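Local structure of RagB/SusD family nutrient uptake outer membrane protein (Bacteroides thetaiotaomicron, 7KV2) at residues Y378-N384 with W396-R401. The protein probably binds beta-glucans at the outer surface of the bacterial cell, as a member of the SusD family of nutrient-uptake proteins. Numbering follows the deposited sequence.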
loop_
_atom_site.group_PDB
_atom_site.type_symbol
_atom_site.label_atom_id
_atom_site.label_comp_id
_atom_site.label_asym_id
_atom_site.label_seq_id
_atom_site.Cartn_x
_atom_site.Cartn_y
_atom_site.Cartn_z
ATOM N N TYR A 378 -3.864 1.434 -11.366
ATOM C CA TYR A 378 -2.703 0.536 -11.564
ATOM C C TYR A 378 -2.923 -0.366 -12.779
ATOM O O TYR A 378 -2.273 -1.417 -12.899
ATOM C CB TYR A 378 -2.386 -0.220 -10.268
ATOM C CG TYR A 378 -1.875 0.702 -9.182
ATOM C CD1 TYR A 378 -0.727 1.464 -9.385
ATOM C CD2 TYR A 378 -2.565 0.864 -7.989
ATOM C CE1 TYR A 378 -0.275 2.334 -8.411
ATOM C CE2 TYR A 378 -2.099 1.700 -6.997
ATOM C CZ TYR A 378 -0.950 2.434 -7.204
ATOM O OH TYR A 378 -0.476 3.266 -6.228
ATOM N N ALA A 379 -3.826 0.022 -13.673
ATOM C CA ALA A 379 -4.086 -0.709 -14.918
ATOM C C ALA A 379 -2.831 -0.671 -15.808
ATOM O O ALA A 379 -2.010 0.263 -15.714
ATOM C CB ALA A 379 -5.248 -0.100 -15.630
ATOM N N ALA A 380 -2.678 -1.723 -16.604
ATOM C CA ALA A 380 -1.639 -1.842 -17.646
ATOM C C ALA A 380 -1.968 -0.846 -18.767
ATOM O O ALA A 380 -3.022 -0.978 -19.468
ATOM C CB ALA A 380 -1.554 -3.251 -18.148
ATOM N N ILE A 381 -1.115 0.163 -18.901
ATOM C CA ILE A 381 -1.337 1.238 -19.920
ATOM C C ILE A 381 -0.312 1.028 -21.026
ATOM O O ILE A 381 0.874 0.878 -20.721
ATOM C CB ILE A 381 -1.218 2.633 -19.301
ATOM C CG1 ILE A 381 -2.200 2.804 -18.146
ATOM C CG2 ILE A 381 -1.363 3.723 -20.378
ATOM C CD1 ILE A 381 -3.644 2.603 -18.538
ATOM N N THR A 382 -0.777 0.925 -22.267
ATOM C CA THR A 382 0.129 0.711 -23.427
ATOM C C THR A 382 1.322 1.682 -23.356
ATOM O O THR A 382 1.091 2.902 -23.253
ATOM C CB THR A 382 -0.647 0.877 -24.731
ATOM O OG1 THR A 382 -1.854 0.127 -24.637
ATOM C CG2 THR A 382 0.170 0.487 -25.948
ATOM N N GLY A 383 2.546 1.170 -23.411
ATOM C CA GLY A 383 3.757 1.998 -23.333
ATOM C C GLY A 383 4.430 1.973 -21.963
ATOM O O GLY A 383 5.635 2.283 -21.924
ATOM N N ASN A 384 3.734 1.586 -20.875
ATOM C CA ASN A 384 4.272 1.679 -19.476
ATOM C C ASN A 384 5.255 0.524 -19.177
ATOM O O ASN A 384 5.790 0.433 -18.043
ATOM C CB ASN A 384 3.134 1.829 -18.460
ATOM C CG ASN A 384 2.696 3.267 -18.276
ATOM O OD1 ASN A 384 3.380 4.195 -18.745
ATOM N ND2 ASN A 384 1.603 3.470 -17.551
ATOM N N TRP A 396 6.390 -3.407 -15.314
ATOM C CA TRP A 396 5.629 -2.135 -15.440
ATOM C C TRP A 396 6.334 -1.040 -14.613
ATOM O O TRP A 396 6.888 -1.348 -13.590
ATOM C CB TRP A 396 4.193 -2.349 -14.973
ATOM C CG TRP A 396 3.474 -3.296 -15.859
ATOM C CD1 TRP A 396 3.262 -4.633 -15.640
ATOM C CD2 TRP A 396 2.922 -2.989 -17.144
ATOM N NE1 TRP A 396 2.583 -5.152 -16.701
ATOM C CE2 TRP A 396 2.393 -4.185 -17.654
ATOM C CE3 TRP A 396 2.797 -1.811 -17.905
ATOM C CZ2 TRP A 396 1.767 -4.243 -18.893
ATOM C CZ3 TRP A 396 2.173 -1.878 -19.128
ATOM C CH2 TRP A 396 1.670 -3.074 -19.616
ATOM N N ASN A 397 6.279 0.206 -15.085
ATOM C CA ASN A 397 6.970 1.359 -14.472
ATOM C C ASN A 397 6.091 1.991 -13.363
ATOM O O ASN A 397 6.599 2.897 -12.684
ATOM C CB ASN A 397 7.347 2.395 -15.548
ATOM C CG ASN A 397 6.172 3.099 -16.192
ATOM O OD1 ASN A 397 5.053 3.105 -15.667
ATOM N ND2 ASN A 397 6.393 3.703 -17.365
ATOM N N ASN A 398 4.879 1.506 -13.092
ATOM C CA ASN A 398 3.979 2.187 -12.111
ATOM C C ASN A 398 4.555 2.161 -10.697
ATOM O O ASN A 398 4.528 1.088 -10.012
ATOM C CB ASN A 398 2.583 1.557 -12.065
ATOM C CG ASN A 398 1.924 1.462 -13.413
ATOM O OD1 ASN A 398 2.423 0.747 -14.299
ATOM N ND2 ASN A 398 0.824 2.196 -13.561
ATOM N N ASN A 399 4.999 3.290 -10.164
ATOM C CA ASN A 399 5.328 3.325 -8.724
ATOM C C ASN A 399 4.096 2.992 -7.859
ATOM O O ASN A 399 2.950 3.296 -8.228
ATOM C CB ASN A 399 5.834 4.709 -8.308
ATOM C CG ASN A 399 7.208 5.062 -8.825
ATOM O OD1 ASN A 399 7.832 4.305 -9.590
ATOM N ND2 ASN A 399 7.666 6.238 -8.404
ATOM N N LEU A 400 4.304 2.380 -6.696
ATOM C CA LEU A 400 3.204 2.118 -5.727
ATOM C C LEU A 400 3.113 3.335 -4.819
ATOM O O LEU A 400 4.072 3.600 -4.069
ATOM C CB LEU A 400 3.436 0.800 -4.968
ATOM C CG LEU A 400 2.294 0.475 -4.025
ATOM C CD1 LEU A 400 1.004 0.196 -4.789
ATOM C CD2 LEU A 400 2.673 -0.702 -3.122
ATOM N N ARG A 401 2.011 4.098 -4.922
ATOM C CA ARG A 401 1.835 5.282 -4.043
ATOM C C ARG A 401 1.529 4.797 -2.614
ATOM O O ARG A 401 0.564 4.081 -2.414
ATOM C CB ARG A 401 0.741 6.183 -4.594
ATOM C CG ARG A 401 1.197 7.070 -5.751
ATOM C CD ARG A 401 1.534 6.290 -7.022
ATOM N NE ARG A 401 1.582 7.218 -8.164
ATOM C CZ ARG A 401 1.940 6.877 -9.401
ATOM N NH1 ARG A 401 2.322 5.642 -9.681
ATOM N NH2 ARG A 401 1.942 7.796 -10.344
HETATM O O HOH W 1 -1.608 3.719 -3.903
HETATM O O HOH W 2 0.644 0.887 -16.421
#
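Asn397 N donates to Asn384 O (3.0 Å), a backbone bond that ties the end of a type II beta turn, Ile381 to Asn384, to the loop leading into strand 400-404 of this SusD-family protein. Gly383 takes the third place of the turn, where backbone angles of 102° and -20° would press a CB against the carbonyl O of Thr382. Ala380, small enough to lie close, sets its CB over one face of the Trp396 six-membered ring in a CH-pi contact, 3.9 Å from the centroid, while Asn384 CB meets the same indole at its edge; Trp396 NE1 is hydrogen-bonded to Thr301 OG1, beyond the two segments. Asparagine amides suit the polar middle: one bridging water donates to Ala379 O and Asn398 OD1 and accepts from Ile381 N and Asn384 ND2. With CG beside the backbone N (chi1 -68°), the Tyr378 ring runs past Asn398, crossing Leu400 at about a right angle, until its OH accepts from Arg401 N at 2.9 Å and donates to a second water at 2.6 Å. Tyr378 and Phe263 meet edge-to-face. A phenylalanine here would probably leave Arg401 N without its acceptor and that water without a donor. The same water donates to Arg401 O at 2.7 Å.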